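Local coordinates for putative cell invasion protein with MAC/Perforin domain (Bacteroides thetaiotaomicron VPI-5482, PDB 3KK7), which is of unknown function but belongs to the membrane-attack complex/perforin (MACPF) family, many of whose members form pores in membranes, at residues Ile69-Asn74 against Lys296-Ala301; Thr121-Ser126 against Ile336-Gly341; Asn168-Leu173 against Gly215-Gly220. All coordinates share one frame; numbering follows the deposited sequence.

Interaction 1. Residues Ile69-Asn74 against Lys296-Ala301; sequences IGDFAN and KTLGGA
Lys296 reaches from its strand to the carboxylate of Asp71, its side chain running square to that of the aspartate. The lysine leaves the backbone extended, bends at chi3 (77°), and ends with NZ 2.7 Å from Asp71 OD2. NZ donates to the syn lone pair of OD2, a hydrogen bond within the salt bridge. OD2 is gripped a second time by the hydroxyl of Thr66. OD1 is turned inward on its own loop: Ala73 N donates to it over 2.9 Å, from above the carboxylate plane rather than within it, which closes an Asx turn. The carboxylate is thus fixed in rotation from both of its oxygens. A leucine here would probably leave the ammonium of Lys296 without its counter-charge and take away the acceptor that closes the turn round Ala73 N. The contact illustrates how a loop can be pinned to a long strand of the MACPF sheet: residues 72-74 form a short 3-10 turn, while Lys296 and Leu298 both project toward the loop from the end of strand 288-298. Leu298 lies beside the charged pair and stands across Asp71, its CD2 3.4 Å from Asp71 OD1. The same methyl is 3.6 Å from Phe72 CE2, approaching the ring obliquely. Here the two side chains run past one another in opposite directions, and CD1 of the leucine turns instead to Asp71 CA at 3.9 Å. Phe72 holds CG between its backbone N and carbonyl carbon (chi1 75°), which swings the ring from its turn toward the strand. Beyond Leu298, the same phenylalanine packs on Phe55 and on Thr334 and Met335 of strand 334-338.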
loop_
_atom_site.group_PDB
_atom_site.type_symbol
_atom_site.label_atom_id
_atom_site.label_comp_id
_atom_site.label_asym_id
_atom_site.label_seq_id
_atom_site.Cartn_x
_atom_site.Cartn_y
_atom_site.Cartn_z
ATOM N N ILE A 69 -14.678 -2.273 7.198
ATOM C CA ILE A 69 -14.050 -3.186 6.254
ATOM C C ILE A 69 -14.979 -3.458 5.072
ATOM O O ILE A 69 -16.100 -3.933 5.252
ATOM C CB ILE A 69 -13.724 -4.528 6.925
ATOM C CG1 ILE A 69 -12.785 -4.326 8.121
ATOM C CG2 ILE A 69 -13.101 -5.497 5.906
ATOM C CD1 ILE A 69 -12.859 -5.463 9.124
ATOM N N GLY A 70 -14.496 -3.156 3.876
ATOM C CA GLY A 70 -15.253 -3.414 2.657
ATOM C C GLY A 70 -16.248 -2.339 2.255
ATOM O O GLY A 70 -16.946 -2.490 1.255
ATOM N N ASP A 71 -16.296 -1.257 3.030
ATOM C CA ASP A 71 -17.142 -0.097 2.776
ATOM C C ASP A 71 -16.731 0.556 1.441
ATOM O O ASP A 71 -15.579 0.940 1.273
ATOM C CB ASP A 71 -16.959 0.873 3.966
ATOM C CG ASP A 71 -17.751 2.185 3.848
ATOM O OD1 ASP A 71 -18.324 2.512 2.781
ATOM O OD2 ASP A 71 -17.769 2.904 4.875
ATOM N N PHE A 72 -17.695 0.712 0.532
ATOM C CA PHE A 72 -17.460 1.298 -0.776
ATOM C C PHE A 72 -16.831 2.684 -0.712
ATOM O O PHE A 72 -16.080 3.047 -1.603
ATOM C CB PHE A 72 -18.750 1.347 -1.609
ATOM C CG PHE A 72 -19.711 2.409 -1.188
ATOM C CD1 PHE A 72 -19.632 3.687 -1.734
ATOM C CD2 PHE A 72 -20.694 2.145 -0.253
ATOM C CE1 PHE A 72 -20.525 4.685 -1.363
ATOM C CE2 PHE A 72 -21.593 3.151 0.142
ATOM C CZ PHE A 72 -21.505 4.423 -0.417
ATOM N N ALA A 73 -17.138 3.457 0.326
ATOM C CA ALA A 73 -16.537 4.779 0.515
ATOM C C ALA A 73 -14.986 4.728 0.561
ATOM O O ALA A 73 -14.337 5.693 0.234
ATOM C CB ALA A 73 -17.086 5.434 1.795
ATOM N N ASN A 74 -14.401 3.621 1.000
ATOM C CA ASN A 74 -12.954 3.507 1.073
ATOM C C ASN A 74 -12.311 3.160 -0.272
ATOM O O ASN A 74 -11.080 3.110 -0.375
ATOM C CB ASN A 74 -12.554 2.451 2.107
ATOM C CG ASN A 74 -13.044 2.779 3.509
ATOM O OD1 ASN A 74 -13.218 3.944 3.871
ATOM N ND2 ASN A 74 -13.276 1.740 4.306
ATOM N N LYS A 296 -24.778 3.259 9.931
ATOM C CA LYS A 296 -24.576 3.748 8.578
ATOM C C LYS A 296 -24.993 2.638 7.652
ATOM O O LYS A 296 -24.606 1.489 7.872
ATOM C CB LYS A 296 -23.107 4.092 8.294
ATOM C CG LYS A 296 -22.917 4.772 6.896
ATOM C CD LYS A 296 -21.505 5.357 6.636
ATOM C CE LYS A 296 -20.457 4.311 6.306
ATOM N NZ LYS A 296 -19.220 4.966 5.778
ATOM N N THR A 297 -25.780 2.958 6.625
ATOM C CA THR A 297 -26.198 1.954 5.651
ATOM C C THR A 297 -25.378 2.157 4.397
ATOM O O THR A 297 -24.982 3.277 4.077
ATOM C CB THR A 297 -27.695 2.009 5.340
ATOM O OG1 THR A 297 -28.075 3.340 4.992
ATOM C CG2 THR A 297 -28.505 1.561 6.532
ATOM N N LEU A 298 -25.078 1.046 3.732
ATOM C CA LEU A 298 -24.316 1.038 2.496
ATOM C C LEU A 298 -25.254 0.534 1.421
ATOM O O LEU A 298 -25.717 -0.610 1.506
ATOM C CB LEU A 298 -23.126 0.100 2.582
ATOM C CG LEU A 298 -22.070 0.405 3.630
ATOM C CD1 LEU A 298 -20.910 -0.553 3.447
ATOM C CD2 LEU A 298 -21.585 1.807 3.529
ATOM N N GLY A 299 -25.551 1.381 0.437
ATOM C CA GLY A 299 -26.444 1.013 -0.654
ATOM C C GLY A 299 -27.892 1.122 -0.251
ATOM O O GLY A 299 -28.214 1.605 0.827
ATOM N N GLY A 300 -28.768 0.654 -1.131
ATOM C CA GLY A 300 -30.220 0.748 -0.919
ATOM C C GLY A 300 -30.683 2.185 -0.942
ATOM O O GLY A 300 -29.984 3.060 -1.441
ATOM N N ALA A 301 -31.873 2.422 -0.401
ATOM C CA ALA A 301 -32.440 3.758 -0.317
ATOM C C ALA A 301 -33.145 3.822 1.004
ATOM O O ALA A 301 -33.328 2.789 1.640
ATOM C CB ALA A 301 -33.406 3.997 -1.446
#

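Interaction 2. Residues Thr121-Ser126 against Ile336-Gly341; sequences TKTVKS and IDLQDG
Lys122 O receives the backbone N-H of Gly341 over 2.9 Å, joining a 3-10 turn of the MACPF domain to the loop that leaves strand 334-338. The N-H...O angle is 151°, and the donor lies in the carbonyl plane on a lone pair. Asp340 CA comes to 3.3 Å from the same oxygen as a CH...O contact, so one carbonyl draws two neighbouring residues against the turn. Thr123 O, though also near Gly341 N, has too poor an angle to share the bond. The side-chain polar groups look mostly elsewhere: Thr123 OG1 pairs with Phe120 O, and Lys125 NZ makes a salt bridge with Asp348. Gln339, pointing away from the turn, is satisfied at both ends of its amide, OE1 by Asn172 ND2 and NE2 by Tyr216 O. Asp337 OD1 accepts Leu338 N from its own strand, and OD2 forms a salt bridge with Lys104. The apolar part is small, with Thr123 CB and CG2 set obliquely against Leu338. At the exposed rim the extended Lys122 slants across the Asp340 side chain, CG at 3.6 Å from OD1, while NZ stays 4.3 Å from that oxygen, beyond salt-bridge range.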
loop_
_atom_site.group_PDB
_atom_site.type_symbol
_atom_site.label_atom_id
_atom_site.label_comp_id
_atom_site.label_asym_id
_atom_site.label_seq_id
_atom_site.Cartn_x
_atom_site.Cartn_y
_atom_site.Cartn_z
ATOM N N THR A 121 -7.469 -8.675 8.912
ATOM C CA THR A 121 -6.290 -9.451 8.562
ATOM C C THR A 121 -6.526 -10.436 7.438
ATOM O O THR A 121 -5.726 -10.542 6.498
ATOM C CB THR A 121 -5.796 -10.220 9.783
ATOM O OG1 THR A 121 -5.403 -9.269 10.781
ATOM C CG2 THR A 121 -4.630 -11.178 9.436
ATOM N N LYS A 122 -7.631 -11.161 7.526
ATOM C CA LYS A 122 -7.895 -12.215 6.553
ATOM C C LYS A 122 -8.357 -11.699 5.203
ATOM O O LYS A 122 -8.381 -12.483 4.258
ATOM C CB LYS A 122 -8.885 -13.227 7.103
ATOM C CG LYS A 122 -10.308 -12.755 7.193
ATOM C CD LYS A 122 -11.113 -13.797 7.997
ATOM C CE LYS A 122 -12.581 -13.453 8.084
ATOM N NZ LYS A 122 -13.361 -14.607 8.637
ATOM N N THR A 123 -8.730 -10.410 5.115
ATOM C CA THR A 123 -9.042 -9.774 3.825
ATOM C C THR A 123 -7.797 -9.476 2.975
ATOM O O THR A 123 -7.896 -9.313 1.780
ATOM C CB THR A 123 -9.821 -8.446 3.960
ATOM O OG1 THR A 123 -8.937 -7.399 4.393
ATOM C CG2 THR A 123 -10.977 -8.593 4.887
ATOM N N VAL A 124 -6.637 -9.376 3.595
ATOM C CA VAL A 124 -5.414 -9.084 2.870
ATOM C C VAL A 124 -4.795 -10.381 2.400
ATOM O O VAL A 124 -4.845 -11.408 3.093
ATOM C CB VAL A 124 -4.432 -8.272 3.733
ATOM C CG1 VAL A 124 -3.143 -7.942 2.952
ATOM C CG2 VAL A 124 -5.125 -6.981 4.251
ATOM N N LYS A 125 -4.264 -10.336 1.186
ATOM C CA LYS A 125 -3.605 -11.465 0.557
ATOM C C LYS A 125 -2.732 -12.270 1.525
ATOM O O LYS A 125 -1.791 -11.773 2.106
ATOM C CB LYS A 125 -2.729 -10.955 -0.579
ATOM C CG LYS A 125 -1.893 -11.962 -1.253
ATOM C CD LYS A 125 -0.746 -11.264 -1.951
ATOM C CE LYS A 125 -0.036 -12.184 -2.952
ATOM N NZ LYS A 125 1.255 -11.557 -3.322
ATOM N N SER A 126 -3.061 -13.533 1.647
ATOM C CA SER A 126 -2.315 -14.459 2.434
ATOM C C SER A 126 -0.837 -14.415 2.105
ATOM O O SER A 126 -0.443 -14.481 0.939
ATOM C CB SER A 126 -2.850 -15.856 2.169
ATOM O OG SER A 126 -1.990 -16.826 2.727
ATOM N N ILE A 336 -20.085 -3.944 -0.319
ATOM C CA ILE A 336 -20.445 -4.002 1.090
ATOM C C ILE A 336 -19.503 -4.766 2.046
ATOM O O ILE A 336 -19.640 -4.633 3.267
ATOM C CB ILE A 336 -21.854 -4.551 1.250
ATOM C CG1 ILE A 336 -21.948 -5.973 0.708
ATOM C CG2 ILE A 336 -22.829 -3.638 0.565
ATOM C CD1 ILE A 336 -23.200 -6.717 1.156
ATOM N N ASP A 337 -18.566 -5.556 1.524
ATOM C CA ASP A 337 -17.629 -6.319 2.379
ATOM C C ASP A 337 -16.573 -6.917 1.481
ATOM O O ASP A 337 -16.706 -6.875 0.258
ATOM C CB ASP A 337 -18.338 -7.443 3.158
ATOM C CG ASP A 337 -17.765 -7.664 4.576
ATOM O OD1 ASP A 337 -16.535 -7.465 4.744
ATOM O OD2 ASP A 337 -18.538 -8.055 5.510
ATOM N N LEU A 338 -15.537 -7.480 2.083
ATOM C CA LEU A 338 -14.402 -8.010 1.342
ATOM C C LEU A 338 -14.335 -9.540 1.466
ATOM O O LEU A 338 -14.700 -10.106 2.482
ATOM C CB LEU A 338 -13.101 -7.398 1.863
ATOM C CG LEU A 338 -12.945 -5.883 1.706
ATOM C CD1 LEU A 338 -11.763 -5.369 2.515
ATOM C CD2 LEU A 338 -12.784 -5.476 0.235
ATOM N N GLN A 339 -13.882 -10.187 0.396
ATOM C CA GLN A 339 -13.594 -11.603 0.394
ATOM C C GLN A 339 -12.279 -11.816 1.089
ATOM O O GLN A 339 -11.431 -10.930 1.100
ATOM C CB GLN A 339 -13.436 -12.114 -1.038
ATOM C CG GLN A 339 -14.693 -12.105 -1.836
ATOM C CD GLN A 339 -14.487 -12.661 -3.236
ATOM O OE1 GLN A 339 -13.726 -13.630 -3.436
ATOM N NE2 GLN A 339 -15.203 -12.081 -4.215
ATOM N N ASP A 340 -12.094 -13.001 1.648
ATOM C CA ASP A 340 -10.803 -13.329 2.220
ATOM C C ASP A 340 -9.776 -13.173 1.102
ATOM O O ASP A 340 -9.981 -13.629 -0.023
ATOM C CB ASP A 340 -10.767 -14.751 2.777
ATOM C CG ASP A 340 -11.663 -14.943 4.005
ATOM O OD1 ASP A 340 -12.285 -13.987 4.503
ATOM O OD2 ASP A 340 -11.750 -16.093 4.466
ATOM N N GLY A 341 -8.677 -12.502 1.404
ATOM C CA GLY A 341 -7.673 -12.243 0.391
ATOM C C GLY A 341 -8.138 -11.357 -0.759
ATOM O O GLY A 341 -7.557 -11.419 -1.834
#

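Interaction 3. Residues Asn168-Leu173 against Gly215-Gly220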
loop_
_atom_site.group_PDB
_atom_site.type_symbol
_atom_site.label_atom_id
_atom_site.label_comp_id
_atom_site.label_asym_id
_atom_site.label_seq_id
_atom_site.Cartn_x
_atom_site.Cartn_y
_atom_site.Cartn_z
ATOM N N ASN A 168 -25.718 -10.130 -2.504
ATOM C CA ASN A 168 -26.300 -10.449 -3.779
ATOM C C ASN A 168 -25.300 -10.863 -4.836
ATOM O O ASN A 168 -25.644 -11.582 -5.765
ATOM C CB ASN A 168 -27.094 -9.264 -4.260
ATOM C CG ASN A 168 -28.173 -9.657 -5.196
ATOM O OD1 ASN A 168 -29.145 -10.317 -4.790
ATOM N ND2 ASN A 168 -28.035 -9.256 -6.458
ATOM N N GLY A 169 -24.060 -10.429 -4.686
ATOM C CA GLY A 169 -23.042 -10.766 -5.643
ATOM C C GLY A 169 -21.646 -10.823 -5.079
ATOM O O GLY A 169 -21.392 -10.569 -3.893
HETATM N N MSE A 170 -20.735 -11.103 -5.996
HETATM C CA MSE A 170 -19.374 -11.449 -5.677
HETATM C C MSE A 170 -18.560 -11.130 -6.931
HETATM O O MSE A 170 -18.925 -11.564 -8.027
HETATM C CB MSE A 170 -19.403 -12.934 -5.394
HETATM C CG MSE A 170 -18.156 -13.522 -4.952
HETATM SE SE MSE A 170 -18.470 -15.383 -4.351
HETATM C CE MSE A 170 -16.593 -15.675 -3.801
ATOM N N LEU A 171 -17.500 -10.339 -6.796
ATOM C CA LEU A 171 -16.657 -9.988 -7.948
ATOM C C LEU A 171 -15.240 -10.310 -7.650
ATOM O O LEU A 171 -14.781 -9.997 -6.569
ATOM C CB LEU A 171 -16.716 -8.506 -8.290
ATOM C CG LEU A 171 -17.851 -8.058 -9.189
ATOM C CD1 LEU A 171 -19.161 -8.049 -8.390
ATOM C CD2 LEU A 171 -17.524 -6.665 -9.708
ATOM N N ASN A 172 -14.541 -10.885 -8.627
ATOM C CA ASN A 172 -13.132 -11.218 -8.488
ATOM C C ASN A 172 -12.323 -10.813 -9.704
ATOM O O ASN A 172 -12.782 -10.977 -10.838
ATOM C CB ASN A 172 -12.972 -12.709 -8.237
ATOM C CG ASN A 172 -13.482 -13.123 -6.871
ATOM O OD1 ASN A 172 -14.693 -13.329 -6.689
ATOM N ND2 ASN A 172 -12.570 -13.224 -5.892
ATOM N N LEU A 173 -11.135 -10.261 -9.466
ATOM C CA LEU A 173 -10.153 -10.045 -10.519
ATOM C C LEU A 173 -9.193 -11.206 -10.442
ATOM O O LEU A 173 -8.842 -11.660 -9.339
ATOM C CB LEU A 173 -9.358 -8.767 -10.295
ATOM C CG LEU A 173 -8.215 -8.361 -11.243
ATOM C CD1 LEU A 173 -8.707 -7.965 -12.600
ATOM C CD2 LEU A 173 -7.520 -7.170 -10.585
ATOM N N GLY A 215 -11.137 -8.791 -4.638
ATOM C CA GLY A 215 -12.254 -9.677 -4.236
ATOM C C GLY A 215 -13.220 -9.073 -3.218
ATOM O O GLY A 215 -12.886 -8.871 -2.061
ATOM N N TYR A 216 -14.445 -8.784 -3.634
ATOM C CA TYR A 216 -15.413 -8.211 -2.712
ATOM C C TYR A 216 -16.799 -8.745 -2.926
ATOM O O TYR A 216 -17.034 -9.492 -3.871
ATOM C CB TYR A 216 -15.420 -6.689 -2.814
ATOM C CG TYR A 216 -15.810 -6.054 -4.146
ATOM C CD1 TYR A 216 -17.130 -5.713 -4.427
ATOM C CD2 TYR A 216 -14.824 -5.711 -5.086
ATOM C CE1 TYR A 216 -17.468 -5.066 -5.617
ATOM C CE2 TYR A 216 -15.144 -5.087 -6.283
ATOM C CZ TYR A 216 -16.465 -4.756 -6.554
ATOM O OH TYR A 216 -16.749 -4.122 -7.767
ATOM N N TYR A 217 -17.708 -8.361 -2.025
ATOM C CA TYR A 217 -19.120 -8.709 -2.132
ATOM C C TYR A 217 -19.937 -7.479 -2.437
ATOM O O TYR A 217 -19.546 -6.367 -2.085
ATOM C CB TYR A 217 -19.608 -9.313 -0.834
ATOM C CG TYR A 217 -18.949 -10.621 -0.498
ATOM C CD1 TYR A 217 -19.390 -11.803 -1.068
ATOM C CD2 TYR A 217 -17.879 -10.676 0.393
ATOM C CE1 TYR A 217 -18.800 -13.001 -0.743
ATOM C CE2 TYR A 217 -17.285 -11.863 0.717
ATOM C CZ TYR A 217 -17.750 -13.019 0.140
ATOM O OH TYR A 217 -17.163 -14.196 0.441
ATOM N N THR A 218 -21.067 -7.679 -3.124
ATOM C CA THR A 218 -22.006 -6.596 -3.385
ATOM C C THR A 218 -23.342 -6.863 -2.757
ATOM O O THR A 218 -23.736 -8.022 -2.578
ATOM C CB THR A 218 -22.267 -6.374 -4.870
ATOM O OG1 THR A 218 -22.783 -7.579 -5.447
ATOM C CG2 THR A 218 -20.998 -5.916 -5.566
ATOM N N GLY A 219 -24.037 -5.775 -2.449
ATOM C CA GLY A 219 -25.372 -5.843 -1.913
ATOM C C GLY A 219 -25.727 -4.582 -1.162
ATOM O O GLY A 219 -25.460 -3.482 -1.645
ATOM N N GLY A 220 -26.359 -4.768 0.001
ATOM C CA GLY A 220 -26.628 -3.695 0.963
ATOM C C GLY A 220 -26.102 -4.093 2.343
ATOM O O GLY A 220 -25.991 -5.252 2.628
#
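Thr218 O takes two backbone donors from the facing strand, Asn168 N at 2.9 Å and Gly169 N at 3.2 Å, which makes a classic beta bulge at this end of an antiparallel pairing. From there the register is regular: Gly169 with Thr218 and Leu171 with Tyr216 are hydrogen-bonded pairs, and Met170 with Tyr217 is a non-hydrogen-bonded pair. The tight side carries Leu171, Tyr216 and Thr218. With CG of Tyr216 between its backbone N and carbonyl carbon (chi1 62°), the ring runs alongside Leu171 in the same direction; Leu171 CB sits 4.1 Å above the outer part of one face, and CD2 comes to 3.3 Å from the phenol OH. That hydroxyl is held by Ala52 O. Farther along, Leu171 CD1 meets Thr218 CG2 at 4.0 Å, one side chain laid crosswise to the other. Thr218 OG1 presses within 3.2 Å of Gly169 CA, and a CB at this glycine would clash with it. The other face is looser and partly exposed. There the selenium of Met170 stands 5.5 Å from the centroid of the Tyr217 ring, well off its normal, an oblique Met-aromatic contact, and both residues also rest on Leu98 of strand 93-108. The chain turns a corner at Gly219, where at phi 158° a side chain would run into the carbonyl O of Thr218. Gly219 and Gly220 probably correspond to the closing Gly-Gly of the MACPF signature, here only partly kept, at the corner between strands 211-218 and 220-230 of the bent MACPF sheet.

How the interactions relate
From the N terminus the chain supplies one segment to each interaction in order, 69-74, 121-126 and 168-173, before any loop closes. Interaction 3 closes first: 215-220 returns to 168-173 after an excursion made largely of helices. Next 296-301 closes interaction 1, and last 336-341 closes interaction 2. Interaction 3 is therefore nested in both others, whereas interactions 1 and 2 cross. All reach the same antiparallel sheet of the MACPF domain. Ile69 and Gly70 pack against Leu338, joining interactions 1 and 2, while Asp337 O probably accepts Tyr217 N, joining interactions 2 and 3. Two N-terminal loops are thus tied to strands 288-298 and 334-338.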